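PDB 4LU4: putative cell filamentation protein, which is a VirB-translocated Bep effector whose N-terminal Fic domain probably transfers AMP or a similar group onto target proteins of the host cell. Local coordinates for residues 176-181 and 206-211. Sequence-based numbering, arbitrary orientation.
Sequences YKIDFS and DLFEDI
The Phe180 ring carries Ile211 CD1 over one face: the methyl stands 3.7 Å from the ring centroid, a CH-pi contact offset toward the CD1-CE1 side. The same methyl also lies above one face of the Phe208 ring, offset to its rim, and so fills the angle between two aromatic planes set at 85°. These rings meet obliquely, Phe180 CZ lying 3.9 Å from Phe208 CZ. Ile178 adds its CG2 branch, which comes within 3.6 Å of Ile211 CD1 and approaches the Phe208 ring obliquely.

Ile211 reaches this point because its CG1 sits between the backbone N and the carbonyl carbon (chi1 70°), with CD1 extended beyond it; its CG2 turns instead to the backbone carbonyl of Asp179. Met167 of helix 159-173 touches both phenylalanines, and Phe146 meets the Phe208 ring, which ties the cluster to the helical core.

The polar link is backbone to backbone. Asp179 N donates to Ile211 O at 2.9 Å with an N-H...O angle of 165°, in the carbonyl plane, and Ile178 CA approaches that oxygen in a CA-H...O contact. Helix 202-211 is thereby fastened by its last carbonyl, just where the chain passes into strand 212-214, the antiparallel partner of strand 176-178.

After the strand, Asp179 OD1 accepts from Ser181 N in an Asx turn and from Ser181 OG at 2.6 Å, both donors lying on one face of the carboxylate. The chemistry thus divides: apolar side chains seat the helix end against the strand and the turn that follows it, one nearly straight amide bond fixes where they join, and the Asx turn, closed from Asp179 to Ser181, spans Phe180.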
ATOM      1  N   TYR A 176      -0.149  -2.625  18.171  1.00 14.53           N
ATOM      2  CA  TYR A 176       0.346  -1.259  17.949  1.00 14.32           C
ATOM      3  C   TYR A 176      -0.524  -0.434  16.985  1.00 13.61           C
ATOM      4  O   TYR A 176      -0.982  -0.944  15.974  1.00 12.55           O
ATOM      5  CB  TYR A 176       1.767  -1.270  17.353  1.00 14.45           C
ATOM      6  CG  TYR A 176       2.793  -1.996  18.187  1.00 15.93           C
ATOM      7  CD1 TYR A 176       3.211  -1.470  19.431  1.00 17.04           C
ATOM      8  CD2 TYR A 176       3.366  -3.195  17.735  1.00 16.83           C
ATOM      9  CE1 TYR A 176       4.137  -2.130  20.207  1.00 18.56           C
ATOM     10  CE2 TYR A 176       4.302  -3.879  18.525  1.00 18.46           C
ATOM     11  CZ  TYR A 176       4.666  -3.326  19.734  1.00 19.33           C
ATOM     12  OH  TYR A 176       5.559  -3.969  20.491  1.00 25.00           O
ATOM     13  N   LYS A 177      -0.714   0.846  17.304  1.00 14.00           N
ATOM     14  CA  LYS A 177      -1.298   1.769  16.365  1.00 14.45           C
ATOM     15  C   LYS A 177      -0.215   2.372  15.500  1.00 14.03           C
ATOM     16  O   LYS A 177       0.710   2.999  16.039  1.00 13.49           O
ATOM     17  CB  LYS A 177      -1.962   2.919  17.104  1.00 16.60           C
ATOM     18  CG  LYS A 177      -2.751   3.865  16.194  1.00 17.87           C
ATOM     19  CD  LYS A 177      -3.290   5.009  17.074  1.00 20.36           C
ATOM     20  CE  LYS A 177      -3.506   6.317  16.310  1.00 22.53           C
ATOM     21  NZ  LYS A 177      -4.777   6.930  16.799  1.00 23.95           N
ATOM     22  N   ILE A 178      -0.340   2.211  14.184  1.00 12.99           N
ATOM     23  CA  ILE A 178       0.585   2.805  13.231  1.00 13.46           C
ATOM     24  C   ILE A 178      -0.129   4.023  12.688  1.00 13.56           C
ATOM     25  O   ILE A 178      -1.128   3.898  11.998  1.00 13.41           O
ATOM     26  CB  ILE A 178       0.953   1.840  12.085  1.00 14.02           C
ATOM     27  CG1 ILE A 178       1.355   0.490  12.658  1.00 15.33           C
ATOM     28  CG2 ILE A 178       2.097   2.384  11.209  1.00 13.85           C
ATOM     29  CD1 ILE A 178       2.508   0.525  13.647  1.00 15.44           C
ATOM     30  N   ASP A 179       0.405   5.201  13.005  1.00 13.80           N
ATOM     31  CA  ASP A 179      -0.234   6.446  12.674  1.00 13.77           C
ATOM     32  C   ASP A 179       0.550   7.351  11.727  1.00 12.79           C
ATOM     33  O   ASP A 179       1.331   8.213  12.126  1.00 11.56           O
ATOM     34  CB  ASP A 179      -0.523   7.161  13.979  1.00 14.79           C
ATOM     35  CG  ASP A 179      -1.500   8.362  13.771  1.00 15.39           C
ATOM     36  OD1 ASP A 179      -1.802   8.661  12.607  1.00 14.30           O
ATOM     37  OD2 ASP A 179      -1.845   9.007  14.786  1.00 16.06           O
ATOM     38  N   PHE A 180       0.215   7.229  10.448  1.00 12.61           N
ATOM     39  CA  PHE A 180       0.921   7.947   9.387  1.00 12.70           C
ATOM     40  C   PHE A 180       0.562   9.425   9.343  1.00 13.29           C
ATOM     41  O   PHE A 180       1.312  10.189   8.787  1.00 13.30           O
ATOM     42  CB  PHE A 180       0.672   7.294   8.033  1.00 12.08           C
ATOM     43  CG  PHE A 180       1.349   5.947   7.864  1.00 12.20           C
ATOM     44  CD1 PHE A 180       2.667   5.886   7.423  1.00 12.53           C
ATOM     45  CD2 PHE A 180       0.628   4.726   8.036  1.00 12.84           C
ATOM     46  CE1 PHE A 180       3.302   4.669   7.240  1.00 12.16           C
ATOM     47  CE2 PHE A 180       1.274   3.475   7.868  1.00 12.18           C
ATOM     48  CZ  PHE A 180       2.631   3.474   7.512  1.00 11.83           C
ATOM     49  N   SER A 181      -0.530   9.824  10.004  1.00 14.07           N
ATOM     50  CA  SER A 181      -0.899  11.223  10.089  1.00 14.78           C
ATOM     51  C   SER A 181       0.108  12.037  10.897  1.00 15.39           C
ATOM     52  O   SER A 181       0.091  13.234  10.789  1.00 14.34           O
ATOM     53  CB  SER A 181      -2.309  11.391  10.713  1.00 15.03           C
ATOM     54  OG  SER A 181      -2.326  11.116  12.111  1.00 15.03           O
ATOM     55  N   ASP A 206      13.618   5.587  11.842  1.00 12.82           N
ATOM     56  CA  ASP A 206      13.280   6.687  12.761  1.00 13.20           C
ATOM     57  C   ASP A 206      11.833   7.134  12.571  1.00 12.19           C
ATOM     58  O   ASP A 206      11.145   7.414  13.543  1.00 11.85           O
ATOM     59  CB  ASP A 206      14.247   7.880  12.599  1.00 14.14           C
ATOM     60  CG  ASP A 206      14.033   8.948  13.691  1.00 15.04           C
ATOM     61  OD1 ASP A 206      14.242   8.631  14.889  1.00 16.08           O
ATOM     62  OD2 ASP A 206      13.582  10.057  13.350  1.00 15.44           O
ATOM     63  N   LEU A 207      11.369   7.148  11.319  1.00 11.54           N
ATOM     64  CA  LEU A 207       9.959   7.413  10.993  1.00 11.35           C
ATOM     65  C   LEU A 207       9.034   6.404  11.644  1.00 10.90           C
ATOM     66  O   LEU A 207       8.079   6.805  12.325  1.00 10.29           O
ATOM     67  CB  LEU A 207       9.731   7.407   9.507  1.00 11.19           C
ATOM     68  CG  LEU A 207       8.413   7.799   8.870  1.00 11.40           C
ATOM     69  CD1 LEU A 207       8.692   8.256   7.411  1.00 11.40           C
ATOM     70  CD2 LEU A 207       7.378   6.697   8.821  1.00 11.40           C
ATOM     71  N   PHE A 208       9.339   5.118  11.503  1.00 10.98           N
ATOM     72  CA  PHE A 208       8.474   4.100  12.171  1.00 10.89           C
ATOM     73  C   PHE A 208       8.478   4.158  13.715  1.00 11.58           C
ATOM     74  O   PHE A 208       7.442   3.853  14.353  1.00 11.10           O
ATOM     75  CB  PHE A 208       8.715   2.703  11.630  1.00 10.83           C
ATOM     76  CG  PHE A 208       7.899   2.432  10.389  1.00 10.57           C
ATOM     77  CD1 PHE A 208       8.270   2.952   9.155  1.00 10.25           C
ATOM     78  CD2 PHE A 208       6.665   1.794  10.486  1.00 10.07           C
ATOM     79  CE1 PHE A 208       7.466   2.748   8.047  1.00  9.90           C
ATOM     80  CE2 PHE A 208       5.872   1.671   9.396  1.00  9.92           C
ATOM     81  CZ  PHE A 208       6.257   2.149   8.176  1.00  9.51           C
ATOM     82  N   GLU A 209       9.600   4.580  14.319  1.00 12.59           N
ATOM     83  CA  GLU A 209       9.624   4.782  15.766  1.00 13.56           C
ATOM     84  C   GLU A 209       8.716   5.914  16.179  1.00 13.24           C
ATOM     85  O   GLU A 209       8.121   5.919  17.274  1.00 13.08           O
ATOM     86  CB  GLU A 209      11.043   5.090  16.240  1.00 15.15           C
ATOM     87  CG  GLU A 209      11.937   3.876  16.248  1.00 16.66           C
ATOM     88  CD  GLU A 209      13.213   4.174  16.969  1.00 20.16           C
ATOM     89  OE1 GLU A 209      13.493   5.376  17.241  1.00 20.84           O
ATOM     90  OE2 GLU A 209      13.935   3.208  17.268  1.00 23.57           O
ATOM     91  N   ASP A 210       8.635   6.916  15.316  1.00 13.26           N
ATOM     92  CA  ASP A 210       7.722   8.052  15.553  1.00 13.28           C
ATOM     93  C   ASP A 210       6.247   7.717  15.319  1.00 12.81           C
ATOM     94  O   ASP A 210       5.379   8.415  15.833  1.00 12.38           O
ATOM     95  CB  ASP A 210       8.099   9.194  14.620  1.00 13.77           C
ATOM     96  CG  ASP A 210       9.364   9.906  15.065  1.00 15.12           C
ATOM     97  OD1 ASP A 210       9.816   9.566  16.174  1.00 16.27           O
ATOM     98  OD2 ASP A 210       9.933  10.696  14.275  1.00 15.80           O
ATOM     99  N   ILE A 211       5.950   6.720  14.464  1.00 11.95           N
ATOM    100  CA  ILE A 211       4.533   6.366  14.206  1.00 11.70           C
ATOM    101  C   ILE A 211       3.985   5.089  14.814  1.00 11.07           C
ATOM    102  O   ILE A 211       2.790   4.843  14.628  1.00 11.40           O
ATOM    103  CB  ILE A 211       4.141   6.376  12.672  1.00 10.95           C
ATOM    104  CG1 ILE A 211       4.765   5.240  11.910  1.00 10.87           C
ATOM    105  CG2 ILE A 211       4.523   7.687  12.047  1.00 10.95           C
ATOM    106  CD1 ILE A 211       4.278   5.185  10.462  1.00 10.60           C
TER